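Local coordinates for glycoside hydrolase, GH17 family (Formosa sp. Hel1_33_131, PDB 6FCG), which probably cleaves internal beta-1,3-glucosidic linkages of laminarin, acting as an endo-laminarinase of glycoside hydrolase family 17, at residues Gly55-Lys60 against Phe353-Lys358; Lys60-Gln65 against Val91-Thr96; Glu69-Asp74 against Ser97-Ala102; Val119-Asp124 against Ser145-Ala150; Val163-Asn168 against Trp206-Asp211. One frame throughout, in Å; residues are numbered along the deposited sequence.

Contact 1: Gly55-Lys60 against Phe353-Lys358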
# COMPACT_ATOMS: atom_id res chain seq x y z
N GLY A 55 36.61 2.05 -14.84
CA GLY A 55 37.07 2.78 -13.69
C GLY A 55 37.70 1.79 -12.75
O GLY A 55 37.24 0.64 -12.62
N GLY A 56 38.71 2.24 -12.01
CA GLY A 56 39.56 1.41 -11.17
C GLY A 56 39.47 1.71 -9.68
O GLY A 56 40.21 1.16 -8.89
N TYR A 57 38.55 2.59 -9.33
CA TYR A 57 38.29 2.96 -7.95
C TYR A 57 37.78 1.75 -7.21
O TYR A 57 36.95 1.00 -7.75
CB TYR A 57 37.24 4.06 -7.88
CG TYR A 57 37.66 5.40 -8.45
CD1 TYR A 57 38.43 6.29 -7.70
CD2 TYR A 57 37.28 5.78 -9.73
CE1 TYR A 57 38.79 7.54 -8.22
CE2 TYR A 57 37.65 7.01 -10.25
CZ TYR A 57 38.41 7.88 -9.50
OH TYR A 57 38.72 9.10 -9.99
N ARG A 58 38.30 1.55 -6.00
CA ARG A 58 38.00 0.36 -5.16
C ARG A 58 37.26 0.67 -3.87
O ARG A 58 36.85 -0.25 -3.19
CB ARG A 58 39.30 -0.39 -4.83
CG ARG A 58 39.86 -1.18 -6.01
CD ARG A 58 41.36 -1.30 -5.93
NE ARG A 58 41.93 -1.81 -7.19
CZ ARG A 58 42.80 -2.80 -7.34
NH1 ARG A 58 43.19 -3.05 -8.58
NH2 ARG A 58 43.30 -3.50 -6.33
N LYS A 59 37.05 1.95 -3.57
CA LYS A 59 36.42 2.38 -2.32
C LYS A 59 35.20 3.25 -2.61
O LYS A 59 34.94 3.59 -3.76
CB LYS A 59 37.40 3.17 -1.47
CG LYS A 59 38.76 2.51 -1.23
CD LYS A 59 38.80 1.71 0.06
CE LYS A 59 40.21 1.18 0.28
NZ LYS A 59 40.22 0.19 1.38
N LYS A 60 34.49 3.62 -1.55
CA LYS A 60 33.23 4.33 -1.65
C LYS A 60 33.36 5.84 -1.94
O LYS A 60 32.35 6.55 -1.96
CB LYS A 60 32.41 4.12 -0.38
CG LYS A 60 32.07 2.67 -0.06
CD LYS A 60 31.36 2.61 1.30
CE LYS A 60 31.20 1.19 1.83
NZ LYS A 60 29.94 0.58 1.33
N PHE A 353 34.67 -3.34 -13.79
CA PHE A 353 34.61 -3.67 -12.36
C PHE A 353 33.51 -2.88 -11.64
O PHE A 353 33.29 -1.72 -11.90
CB PHE A 353 35.95 -3.36 -11.67
CG PHE A 353 37.13 -4.12 -12.23
CD1 PHE A 353 37.49 -5.36 -11.71
CD2 PHE A 353 37.87 -3.61 -13.28
CE1 PHE A 353 38.54 -6.07 -12.23
CE2 PHE A 353 38.94 -4.33 -13.81
CZ PHE A 353 39.27 -5.55 -13.29
N ASP A 354 32.83 -3.52 -10.70
CA ASP A 354 31.93 -2.83 -9.78
C ASP A 354 32.68 -1.67 -9.15
O ASP A 354 33.83 -1.79 -8.75
CB ASP A 354 31.44 -3.75 -8.64
CG ASP A 354 30.43 -4.77 -9.09
OD1 ASP A 354 29.91 -4.67 -10.21
OD2 ASP A 354 30.18 -5.71 -8.32
N GLU A 355 31.99 -0.54 -9.07
CA GLU A 355 32.53 0.68 -8.51
C GLU A 355 31.59 1.17 -7.42
O GLU A 355 30.58 1.79 -7.70
CB GLU A 355 32.69 1.71 -9.62
CG GLU A 355 33.85 1.38 -10.58
CD GLU A 355 34.40 2.60 -11.29
OE1 GLU A 355 33.90 2.97 -12.40
OE2 GLU A 355 35.28 3.26 -10.72
N PRO A 356 31.94 0.88 -6.16
CA PRO A 356 31.03 1.19 -5.06
C PRO A 356 30.93 2.66 -4.61
O PRO A 356 30.18 2.95 -3.69
CB PRO A 356 31.53 0.31 -3.93
CG PRO A 356 32.96 0.10 -4.20
CD PRO A 356 33.26 0.44 -5.65
N TRP A 357 31.64 3.59 -5.26
CA TRP A 357 31.47 5.04 -4.97
C TRP A 357 30.23 5.68 -5.67
O TRP A 357 29.90 6.81 -5.37
CB TRP A 357 32.73 5.83 -5.38
CG TRP A 357 33.08 5.67 -6.83
CD1 TRP A 357 33.90 4.74 -7.36
CD2 TRP A 357 32.59 6.45 -7.92
NE1 TRP A 357 33.97 4.89 -8.72
CE2 TRP A 357 33.16 5.93 -9.09
CE3 TRP A 357 31.74 7.55 -8.02
CZ2 TRP A 357 32.89 6.43 -10.35
CZ3 TRP A 357 31.47 8.06 -9.28
CH2 TRP A 357 32.05 7.50 -10.44
N LYS A 358 29.60 4.97 -6.61
CA LYS A 358 28.62 5.59 -7.49
C LYS A 358 27.31 5.83 -6.78
O LYS A 358 26.63 6.80 -7.07
CB LYS A 358 28.42 4.77 -8.77
CG LYS A 358 29.57 4.92 -9.74
CD LYS A 358 29.77 3.69 -10.63
CE LYS A 358 29.35 3.82 -12.08
NZ LYS A 358 28.32 4.79 -12.46
O HOH W 1 35.36 -0.73 -14.20
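Tyr57 meets Glu355 and Trp357 in this buried contact between two loops. The aromatic pair is inclined, its planes 69° apart, and Tyr57 CB lies 3.4 Å from Trp357 CD1. The indole owes its place to chi1 of 58°, which sets its CG between the backbone N and the carbonyl carbon of Trp357. The carboxylate of Glu355 comes to the edge of the phenol ring and is nearly coplanar with it, with OE2 3.4 Å from Tyr57 CD2.

Among polar links, Trp357 NE1 donates an almost straight 2.9 Å bond to Glu355 OE2, staying in the indole plane but arriving from above the carboxylate. Glu355 OE1 also lies 3.4 Å from Gly55 CA, where a side chain on the glycine would clash. Replacing Glu355 by alanine would probably leave Trp357 NE1 without this acceptor and open a gap beside Gly55 and the edge of Tyr57. A water accepts from both Gly55 N and Phe353 N, joining the other end of the two loops.

Van der Waals contact with the backbone finishes the contact: Pro356 CG lies 4.0 Å from Lys59 O, which also meets the edge of the Trp357 ring. Tyr57 also stacks on His95, while Arg58 forms salt bridges to Glu73 and Asp74 of helix 68-80. The loop following strand 50-53 is thereby joined to the one following helix 326-342, consistent with closure of a TIM barrel.

Contact 2: Lys60-Gln65 against Val91-Thr96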
# COMPACT_ATOMS: atom_id res chain seq x y z
N LYS A 60 34.49 3.62 -1.55
CA LYS A 60 33.23 4.33 -1.65
C LYS A 60 33.36 5.84 -1.94
O LYS A 60 32.35 6.55 -1.96
CB LYS A 60 32.41 4.12 -0.38
CG LYS A 60 32.07 2.67 -0.06
CD LYS A 60 31.36 2.61 1.30
CE LYS A 60 31.20 1.19 1.83
NZ LYS A 60 29.94 0.58 1.33
N SER A 61 34.57 6.32 -2.15
CA SER A 61 34.81 7.69 -2.56
C SER A 61 35.98 7.74 -3.55
O SER A 61 36.95 6.96 -3.45
CB SER A 61 35.14 8.58 -1.35
OG SER A 61 35.42 9.91 -1.77
N ARG A 62 35.85 8.62 -4.52
CA ARG A 62 36.89 8.85 -5.50
C ARG A 62 38.07 9.64 -4.92
O ARG A 62 39.10 9.76 -5.56
CB ARG A 62 36.30 9.53 -6.74
CG ARG A 62 35.32 8.66 -7.52
CD ARG A 62 34.85 9.38 -8.78
NE ARG A 62 34.22 10.67 -8.44
CZ ARG A 62 34.06 11.70 -9.25
NH1 ARG A 62 34.46 11.67 -10.53
NH2 ARG A 62 33.47 12.78 -8.79
N ASP A 63 37.90 10.18 -3.72
CA ASP A 63 39.01 10.72 -2.94
C ASP A 63 40.12 9.68 -2.73
O ASP A 63 41.27 10.04 -2.67
CB ASP A 63 38.51 11.24 -1.59
CG ASP A 63 37.57 12.48 -1.72
OD1 ASP A 63 37.43 13.07 -2.81
OD2 ASP A 63 36.95 12.86 -0.71
N PHE A 64 39.74 8.41 -2.63
CA PHE A 64 40.68 7.30 -2.58
C PHE A 64 41.05 6.87 -4.01
O PHE A 64 40.47 5.92 -4.57
CB PHE A 64 40.10 6.13 -1.75
CG PHE A 64 39.76 6.49 -0.30
CD1 PHE A 64 40.76 6.66 0.65
CD2 PHE A 64 38.41 6.63 0.10
CE1 PHE A 64 40.44 6.97 1.97
CE2 PHE A 64 38.08 6.94 1.41
CZ PHE A 64 39.10 7.10 2.35
N GLN A 65 42.00 7.58 -4.58
CA GLN A 65 42.52 7.27 -5.93
C GLN A 65 43.26 5.94 -5.95
O GLN A 65 44.07 5.69 -5.08
CB GLN A 65 43.49 8.35 -6.42
CG GLN A 65 42.81 9.67 -6.79
CD GLN A 65 41.94 9.54 -8.04
OE1 GLN A 65 42.24 8.75 -8.94
NE2 GLN A 65 40.85 10.29 -8.08
N VAL A 91 39.09 14.12 -16.87
CA VAL A 91 40.51 14.40 -16.73
C VAL A 91 40.80 15.47 -15.66
O VAL A 91 41.84 16.11 -15.64
CB VAL A 91 41.21 14.71 -18.06
CG1 VAL A 91 41.11 13.56 -19.02
CG2 VAL A 91 40.70 15.97 -18.80
N ARG A 92 39.85 15.64 -14.74
CA ARG A 92 39.98 16.54 -13.60
C ARG A 92 40.72 15.85 -12.46
O ARG A 92 41.63 16.40 -11.85
CB ARG A 92 38.57 16.93 -13.16
CG ARG A 92 38.43 18.20 -12.36
CD ARG A 92 37.01 18.33 -11.81
NE ARG A 92 37.08 18.06 -10.39
CZ ARG A 92 36.45 17.11 -9.73
NH1 ARG A 92 35.63 16.27 -10.31
NH2 ARG A 92 36.66 17.01 -8.43
N LEU A 93 40.26 14.66 -12.10
CA LEU A 93 40.91 13.88 -11.10
C LEU A 93 42.05 13.17 -11.80
O LEU A 93 42.06 13.04 -13.01
CB LEU A 93 39.91 12.91 -10.46
CG LEU A 93 38.67 13.55 -9.79
CD1 LEU A 93 37.73 12.50 -9.19
CD2 LEU A 93 39.03 14.59 -8.71
N ALA A 94 42.97 12.65 -11.00
CA ALA A 94 44.23 12.03 -11.48
C ALA A 94 44.03 10.69 -12.21
O ALA A 94 44.91 10.26 -12.96
CB ALA A 94 45.17 11.83 -10.31
N HIS A 95 42.91 10.03 -11.92
CA HIS A 95 42.59 8.69 -12.39
C HIS A 95 42.95 8.39 -13.86
O HIS A 95 43.62 7.42 -14.14
CB HIS A 95 41.10 8.47 -12.09
CG HIS A 95 40.55 7.17 -12.57
ND1 HIS A 95 39.67 7.08 -13.63
CD2 HIS A 95 40.68 5.92 -12.09
CE1 HIS A 95 39.32 5.82 -13.81
NE2 HIS A 95 39.93 5.10 -12.90
N THR A 96 42.52 9.22 -14.80
CA THR A 96 42.74 8.95 -16.22
C THR A 96 44.21 9.03 -16.57
O THR A 96 44.72 8.22 -17.32
CB THR A 96 41.94 9.94 -17.06
OG1 THR A 96 40.54 9.66 -16.86
CG2 THR A 96 42.31 9.87 -18.55
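A bend at chi3 (-58°) turns the guanidinium of Arg62 against Leu93, while Gln65, folded at chi2 (-68°), directs its amide toward Leu93 and His95. The contact joins two loops of the TIM-barrel fold, one leading from strand 50-53 to helix 68-80, the other running into helix 95-109. In the first loop Ser61 OG accepts from Asp63 N, forming an ST turn with Arg62 at its middle.

Leu93 CD1 lies over one face of the Arg62 guanidinium, toward its rim, 3.6 Å from NH1. The other methyl of Leu93, CD2, rests on a face of the Arg92 guanidinium, so the leucine is shared by both arginines. A common anion probably accounts for their closeness: both form salt bridges to the C-terminal carboxylate of His430 of the second subunit, which Arg62 supplements with a bond to Asn429 of that subunit. Gln65 is engaged elsewhere too, since NE2 bonds to Tyr57 OH, and this probably helps to fix the rotation of the amide.

The Gln65 and His95 side chains cross at about a right angle, with the amide and ring planes 54° apart. Gln65 NE2 lies 3.7 Å from Leu93 CB, and on the opposite branch of the amide Gln65 OE1 packs 3.4 Å from His95 CB.

Contact 3: Glu69-Asp74 against Ser97-Ala102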
# COMPACT_ATOMS: atom_id res chain seq x y z
N GLU A 69 50.11 0.89 -9.36
CA GLU A 69 50.26 -0.56 -9.12
C GLU A 69 48.85 -1.23 -9.23
O GLU A 69 48.68 -2.23 -9.96
CB GLU A 69 51.04 -0.82 -7.70
CG GLU A 69 52.56 -0.48 -7.74
CD GLU A 69 52.95 0.95 -7.30
OE1 GLU A 69 52.28 1.93 -7.74
OE2 GLU A 69 53.97 1.11 -6.56
N GLU A 70 47.85 -0.64 -8.59
CA GLU A 70 46.46 -1.15 -8.64
C GLU A 70 45.85 -1.12 -10.06
O GLU A 70 45.27 -2.10 -10.53
CB GLU A 70 45.56 -0.43 -7.65
CG GLU A 70 45.87 -0.77 -6.20
CD GLU A 70 45.14 0.11 -5.17
OE1 GLU A 70 44.87 1.30 -5.42
OE2 GLU A 70 44.82 -0.40 -4.08
N LEU A 71 46.06 -0.01 -10.76
CA LEU A 71 45.59 0.09 -12.13
C LEU A 71 46.23 -0.93 -13.07
O LEU A 71 45.57 -1.42 -13.98
CB LEU A 71 45.79 1.51 -12.66
CG LEU A 71 45.03 2.61 -11.89
CD1 LEU A 71 45.57 3.98 -12.30
CD2 LEU A 71 43.53 2.51 -12.09
N LYS A 72 47.50 -1.26 -12.85
CA LYS A 72 48.18 -2.25 -13.67
C LYS A 72 47.59 -3.64 -13.49
O LYS A 72 47.42 -4.37 -14.46
CB LYS A 72 49.68 -2.30 -13.36
CG LYS A 72 50.45 -1.12 -13.91
CD LYS A 72 51.83 -0.99 -13.31
CE LYS A 72 52.81 -1.98 -13.91
NZ LYS A 72 54.19 -1.59 -13.51
N GLU A 73 47.24 -3.98 -12.25
CA GLU A 73 46.47 -5.19 -11.97
C GLU A 73 45.24 -5.28 -12.90
O GLU A 73 45.05 -6.29 -13.59
CB GLU A 73 46.05 -5.25 -10.50
CG GLU A 73 47.18 -5.53 -9.51
CD GLU A 73 46.76 -5.45 -8.04
OE1 GLU A 73 45.81 -4.72 -7.69
OE2 GLU A 73 47.36 -6.17 -7.21
N ASP A 74 44.46 -4.20 -12.98
CA ASP A 74 43.25 -4.17 -13.82
C ASP A 74 43.55 -4.31 -15.28
O ASP A 74 42.89 -5.06 -16.01
CB ASP A 74 42.45 -2.87 -13.60
CG ASP A 74 41.87 -2.76 -12.21
OD1 ASP A 74 41.99 -3.73 -11.44
OD2 ASP A 74 41.32 -1.70 -11.85
N SER A 97 44.85 10.07 -16.07
CA SER A 97 46.27 10.28 -16.21
C SER A 97 47.05 9.09 -15.65
O SER A 97 48.03 8.63 -16.24
CB SER A 97 46.64 11.60 -15.49
OG SER A 97 48.02 11.74 -15.33
N ASN A 98 46.63 8.59 -14.50
CA ASN A 98 47.30 7.43 -13.93
C ASN A 98 47.09 6.14 -14.74
O ASN A 98 47.98 5.29 -14.74
CB ASN A 98 46.90 7.23 -12.47
CG ASN A 98 47.42 8.36 -11.59
OD1 ASN A 98 48.48 8.92 -11.84
ND2 ASN A 98 46.70 8.65 -10.55
N ILE A 99 45.96 6.02 -15.43
CA ILE A 99 45.73 4.85 -16.27
C ILE A 99 46.71 4.88 -17.43
O ILE A 99 47.31 3.87 -17.78
CB ILE A 99 44.29 4.76 -16.76
CG1 ILE A 99 43.36 4.57 -15.54
CG2 ILE A 99 44.09 3.58 -17.71
CD1 ILE A 99 41.89 4.78 -15.82
N LEU A 100 46.89 6.06 -18.01
CA LEU A 100 47.85 6.23 -19.09
C LEU A 100 49.26 5.90 -18.62
O LEU A 100 49.99 5.18 -19.32
CB LEU A 100 47.76 7.63 -19.69
CG LEU A 100 46.46 7.91 -20.45
CD1 LEU A 100 46.24 9.39 -20.67
CD2 LEU A 100 46.43 7.18 -21.80
N LYS A 101 49.64 6.34 -17.41
CA LYS A 101 50.95 6.00 -16.85
C LYS A 101 51.15 4.50 -16.68
O LYS A 101 52.22 3.95 -17.02
CB LYS A 101 51.21 6.72 -15.51
CG LYS A 101 51.59 8.17 -15.72
CD LYS A 101 51.64 9.02 -14.45
CE LYS A 101 51.61 10.49 -14.89
NZ LYS A 101 51.71 11.42 -13.75
N ALA A 102 50.10 3.86 -16.20
CA ALA A 102 50.07 2.44 -15.97
C ALA A 102 50.21 1.67 -17.26
O ALA A 102 50.97 0.71 -17.30
CB ALA A 102 48.77 2.04 -15.28
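This is an apolar helix-to-helix contact on the outer layer of the barrel, between helix 68-80 and helix 95-109, which follow one another around the sheet with strand 83-87 between them in the chain. The axes of the two segments approach to 8.8 Å and cross at -68°, steep enough that a short patch of side chains carries the interface.

Leu71 is its centre. With CG anti to the carbonyl carbon (chi1 -61°), its branched end projects onto the neighbouring helix, where CD1 comes 3.5 Å from Asn98 CB. Both methyls also reach the next residue, CD1 and CD2 each lying 4.0 Å from Ile99 CG1, and the two side chains cross at about a right angle. One turn further along, the small side chain of Ala102 fits against the base of Leu71, its CB 4.0 Å from Leu71 CB.

Lys72 adds its aliphatic portion, CG resting 3.8 Å from Ala102 CB. Its chain then bends at chi3, and NZ forms salt bridges to Glu105 and Glu109 farther down helix 95-109, so one residue supplies apolar packing near its root and charge pairing at its end. Beneath the interface Ile99 touches Met117 of strand 116-121. Successive helices packed against each other while resting on parallel strands are the pattern of a beta/alpha TIM barrel.

Contact 4: Val119-Asp124 against Ser145-Ala150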
# COMPACT_ATOMS: atom_id res chain seq x y z
N VAL A 119 39.44 8.99 -24.26
CA VAL A 119 39.54 9.89 -23.10
C VAL A 119 38.36 10.82 -23.06
O VAL A 119 38.08 11.53 -24.01
CB VAL A 119 40.81 10.72 -23.11
CG1 VAL A 119 40.78 11.78 -22.01
CG2 VAL A 119 42.01 9.84 -22.90
N GLY A 120 37.67 10.81 -21.92
CA GLY A 120 36.53 11.67 -21.67
C GLY A 120 36.94 12.97 -21.02
O GLY A 120 37.63 12.98 -20.00
N ALA A 121 36.53 14.05 -21.67
CA ALA A 121 36.64 15.39 -21.11
C ALA A 121 35.23 15.70 -20.61
O ALA A 121 34.27 15.69 -21.40
CB ALA A 121 37.05 16.38 -22.19
N TRP A 122 35.11 15.93 -19.30
CA TRP A 122 33.81 16.20 -18.72
C TRP A 122 33.39 17.65 -18.96
O TRP A 122 34.17 18.58 -18.74
CB TRP A 122 33.79 15.91 -17.23
CG TRP A 122 32.39 15.95 -16.69
CD1 TRP A 122 31.69 17.07 -16.30
CD2 TRP A 122 31.52 14.85 -16.50
NE1 TRP A 122 30.43 16.70 -15.89
CE2 TRP A 122 30.30 15.35 -15.99
CE3 TRP A 122 31.64 13.48 -16.70
CZ2 TRP A 122 29.22 14.53 -15.69
CZ3 TRP A 122 30.56 12.66 -16.40
CH2 TRP A 122 29.37 13.18 -15.89
N ILE A 123 32.13 17.82 -19.38
CA ILE A 123 31.54 19.12 -19.66
C ILE A 123 30.39 19.40 -18.70
O ILE A 123 29.48 18.58 -18.54
CB ILE A 123 31.02 19.12 -21.10
CG1 ILE A 123 32.18 18.95 -22.08
CG2 ILE A 123 30.24 20.38 -21.41
CD1 ILE A 123 33.19 20.10 -22.13
N ASP A 124 30.43 20.59 -18.11
CA ASP A 124 29.39 21.07 -17.19
C ASP A 124 28.74 22.35 -17.70
O ASP A 124 29.36 23.13 -18.41
CB ASP A 124 30.04 21.41 -15.86
CG ASP A 124 30.36 20.19 -15.02
OD1 ASP A 124 29.64 19.17 -15.10
OD2 ASP A 124 31.32 20.28 -14.20
N SER A 145 39.78 24.45 -19.12
CA SER A 145 40.95 23.77 -18.61
C SER A 145 40.82 22.23 -18.67
O SER A 145 41.84 21.52 -18.83
CB SER A 145 41.28 24.23 -17.21
OG SER A 145 40.24 23.88 -16.35
N GLU A 146 39.60 21.70 -18.55
CA GLU A 146 39.37 20.27 -18.74
C GLU A 146 39.72 19.88 -20.19
O GLU A 146 40.38 18.87 -20.43
CB GLU A 146 37.93 19.92 -18.38
CG GLU A 146 37.44 18.49 -18.63
CD GLU A 146 37.74 17.48 -17.52
OE1 GLU A 146 37.60 16.20 -17.62
OE2 GLU A 146 38.13 18.00 -16.49
N ILE A 147 39.29 20.67 -21.15
CA ILE A 147 39.66 20.41 -22.54
C ILE A 147 41.21 20.51 -22.69
O ILE A 147 41.82 19.63 -23.32
CB ILE A 147 38.92 21.35 -23.52
CG1 ILE A 147 37.42 21.02 -23.55
CG2 ILE A 147 39.54 21.28 -24.92
CD1 ILE A 147 37.03 19.70 -24.19
N ASP A 148 41.83 21.54 -22.10
CA ASP A 148 43.30 21.67 -22.14
C ASP A 148 43.99 20.44 -21.58
O ASP A 148 44.96 19.96 -22.15
CB ASP A 148 43.82 22.93 -21.39
CG ASP A 148 43.40 24.26 -22.04
OD1 ASP A 148 43.01 24.30 -23.23
OD2 ASP A 148 43.43 25.29 -21.32
N ARG A 149 43.51 19.93 -20.45
CA ARG A 149 44.16 18.76 -19.85
C ARG A 149 44.02 17.49 -20.72
O ARG A 149 44.91 16.65 -20.74
CB ARG A 149 43.65 18.52 -18.44
CG ARG A 149 44.20 19.50 -17.41
CD ARG A 149 43.73 19.19 -15.99
NE ARG A 149 42.26 19.08 -15.83
CZ ARG A 149 41.42 20.05 -15.48
NH1 ARG A 149 41.84 21.28 -15.26
NH2 ARG A 149 40.11 19.79 -15.38
N ALA A 150 42.90 17.38 -21.42
CA ALA A 150 42.63 16.27 -22.30
C ALA A 150 43.61 16.31 -23.45
O ALA A 150 44.17 15.29 -23.85
CB ALA A 150 41.20 16.35 -22.82
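The side chain of Glu146 lies over the backbone of Trp122, with its CG 3.3 Å from Trp122 O and its carboxylate beside the amide. The contact joins strand 116-121 to helix 143-156, the next helix of the TIM barrel; the strand and helix segments run nearly antiparallel, as expected when a chain leaves a strand and returns along the outside.

Glu146 holds CG anti to its own N and then bends at chi2 (85°), which folds the carboxylate back to the end of the strand. Trp122 N donates to Glu146 OE1 over 3.0 Å in a nearly straight bond (171°), arriving tilted out of the carboxylate plane. The same oxygen accepts from Val91 N, so two backbone amides from different loops grip one buried atom. The other oxygen, Glu146 OE2, is met on its anti side by Arg149 NH2 at 2.9 Å, forming a salt bridge that would help to balance the charge of the buried carboxylate. Arg149 NE in turn bonds to Val91 O, tying this loop in from a second point. Trp122 NE1 is engaged by Asp124 OD1, and Asn429 of the second subunit packs on the indole.

The remainder is apolar. Ala121 CB lies 4.2 Å from Ala150 CB on the helix and 3.9 Å from Ile147 CD1, a methyl that also approaches Ile123 CD1 at 4.4 Å.

Contact 5: Val163-Asn168 against Trp206-Asp211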
# COMPACT_ATOMS: atom_id res chain seq x y z
N VAL A 163 40.98 8.60 -29.04
CA VAL A 163 39.73 9.35 -29.12
C VAL A 163 39.65 10.32 -27.95
O VAL A 163 40.03 9.99 -26.82
CB VAL A 163 38.48 8.41 -29.10
CG1 VAL A 163 37.16 9.20 -29.04
CG2 VAL A 163 38.44 7.46 -30.29
N ILE A 164 39.17 11.53 -28.24
CA ILE A 164 38.68 12.42 -27.19
C ILE A 164 37.17 12.56 -27.34
O ILE A 164 36.68 12.89 -28.40
CB ILE A 164 39.34 13.78 -27.22
CG1 ILE A 164 40.84 13.63 -27.00
CG2 ILE A 164 38.75 14.67 -26.13
CD1 ILE A 164 41.63 14.92 -27.09
N ALA A 165 36.45 12.31 -26.25
CA ALA A 165 35.01 12.51 -26.16
C ALA A 165 34.71 13.78 -25.39
O ALA A 165 35.12 13.92 -24.22
CB ALA A 165 34.37 11.34 -25.47
N VAL A 166 34.04 14.72 -26.04
CA VAL A 166 33.62 15.99 -25.42
C VAL A 166 32.27 15.78 -24.75
O VAL A 166 31.23 15.77 -25.40
CB VAL A 166 33.49 17.09 -26.48
CG1 VAL A 166 33.02 18.40 -25.84
CG2 VAL A 166 34.82 17.31 -27.16
N GLY A 167 32.32 15.55 -23.45
CA GLY A 167 31.11 15.34 -22.66
C GLY A 167 30.65 13.91 -22.50
O GLY A 167 30.96 13.03 -23.31
N ASN A 168 29.96 13.67 -21.40
CA ASN A 168 29.33 12.40 -21.14
C ASN A 168 27.90 12.60 -20.69
O ASN A 168 27.63 12.94 -19.51
CB ASN A 168 30.09 11.59 -20.07
CG ASN A 168 29.36 10.29 -19.74
OD1 ASN A 168 29.29 9.40 -20.56
ND2 ASN A 168 28.80 10.20 -18.56
N TRP A 206 40.45 10.90 -33.28
CA TRP A 206 39.04 11.06 -33.55
C TRP A 206 38.36 11.82 -32.41
O TRP A 206 38.67 11.60 -31.25
CB TRP A 206 38.38 9.69 -33.83
CG TRP A 206 38.36 9.33 -35.29
CD1 TRP A 206 39.11 9.89 -36.28
CD2 TRP A 206 37.56 8.32 -35.92
NE1 TRP A 206 38.83 9.30 -37.48
CE2 TRP A 206 37.90 8.32 -37.29
CE3 TRP A 206 36.62 7.41 -35.46
CZ2 TRP A 206 37.31 7.47 -38.21
CZ3 TRP A 206 36.03 6.55 -36.37
CH2 TRP A 206 36.38 6.59 -37.73
N ILE A 207 37.43 12.70 -32.77
CA ILE A 207 36.70 13.50 -31.80
C ILE A 207 35.24 13.11 -31.83
O ILE A 207 34.67 12.90 -32.89
CB ILE A 207 36.82 14.99 -32.11
CG1 ILE A 207 38.29 15.37 -32.37
CG2 ILE A 207 36.26 15.81 -30.95
CD1 ILE A 207 39.24 15.13 -31.21
N THR A 208 34.63 13.02 -30.65
CA THR A 208 33.20 12.67 -30.53
C THR A 208 32.62 13.33 -29.32
O THR A 208 33.28 14.13 -28.65
CB THR A 208 33.00 11.13 -30.44
OG1 THR A 208 31.62 10.79 -30.58
CG2 THR A 208 33.54 10.56 -29.12
N SER A 209 31.35 13.03 -29.06
CA SER A 209 30.70 13.28 -27.78
C SER A 209 29.97 12.01 -27.42
O SER A 209 29.41 11.38 -28.29
CB SER A 209 29.73 14.44 -27.86
OG SER A 209 29.22 14.77 -26.58
N SER A 210 30.00 11.62 -26.15
CA SER A 210 29.34 10.39 -25.76
C SER A 210 28.05 10.76 -25.06
O SER A 210 28.05 11.46 -24.04
CB SER A 210 30.27 9.52 -24.91
OG SER A 210 30.00 8.14 -25.12
N ASP A 211 26.93 10.31 -25.61
CA ASP A 211 25.64 10.77 -25.13
C ASP A 211 24.51 9.77 -25.41
O ASP A 211 24.66 8.84 -26.22
CB ASP A 211 25.32 12.16 -25.73
CG ASP A 211 24.56 13.08 -24.74
OD1 ASP A 211 23.57 12.61 -24.13
OD2 ASP A 211 24.98 14.26 -24.59
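Strands 161-168 and 206-212, with helix 182-197 between them in the chain, form a beta-alpha-beta crossover of the TIM barrel, and their parallel pairing is interrupted by a beta bulge. Before the bulge the register is regular. Ile164 N donates to Trp206 O and Thr208 N to Ile164 O, the latter 3.0 Å long and in the carbonyl plane. Val166 N then reaches Thr208 O over 2.8 Å in a nearly straight bond (174°).

Past Ala165 the register shifts by one residue. Here Ser209 keeps OG anti to its backbone N (chi1 -174°), which turns the hydroxyl to Val166 O, to which it donates. Without the hydroxyl, as with an alanine in place of Ser209, the Val166 carbonyl would probably lose this donor just where the backbone pairing slips. Gly167 follows with phi of 92°, a conformation in which a side chain would jam against the preceding carbonyl. Pairing resumes with a weak bond from Ser210 N to Gly167 O.

Side chains pack on both faces of the sheet. Thr208 CG2 meets Ala165 CB at 3.8 Å on one, and Ile207 CD1 lies 4.2 Å from Ile164 CB on the other, facing helix 182-197. Beyond the pair, Asn168 bonds to Arg87, and Ser210 to Ser239 and His241. A serine hydroxyl thus appears to stand in for a main-chain donor, which probably helps to keep the strands joined through the irregularity.

Overall arrangement
Contacts 1, 3, 4 and 5 are buried, whereas contact 2 is a surface contact. Contact 5 lies nearest the chain's centre and relies mainly on backbone hydrogen bonds; contact 4 shares its sheet, since Val119 and Ala121 pair with the strand 161-168, but is fastened by a glutamate. Contacts 2 and 3 both use helix 95-109, one in its preceding loop through arginines and an amide, the other along its body through aliphatic groups. Contact 1 touches both through Tyr57 and Arg58. Val91 joins contact 2 to Glu146 and Arg149 of contact 4. The second subunit reaches contacts 1, 2 and 4, but not 3 or 5.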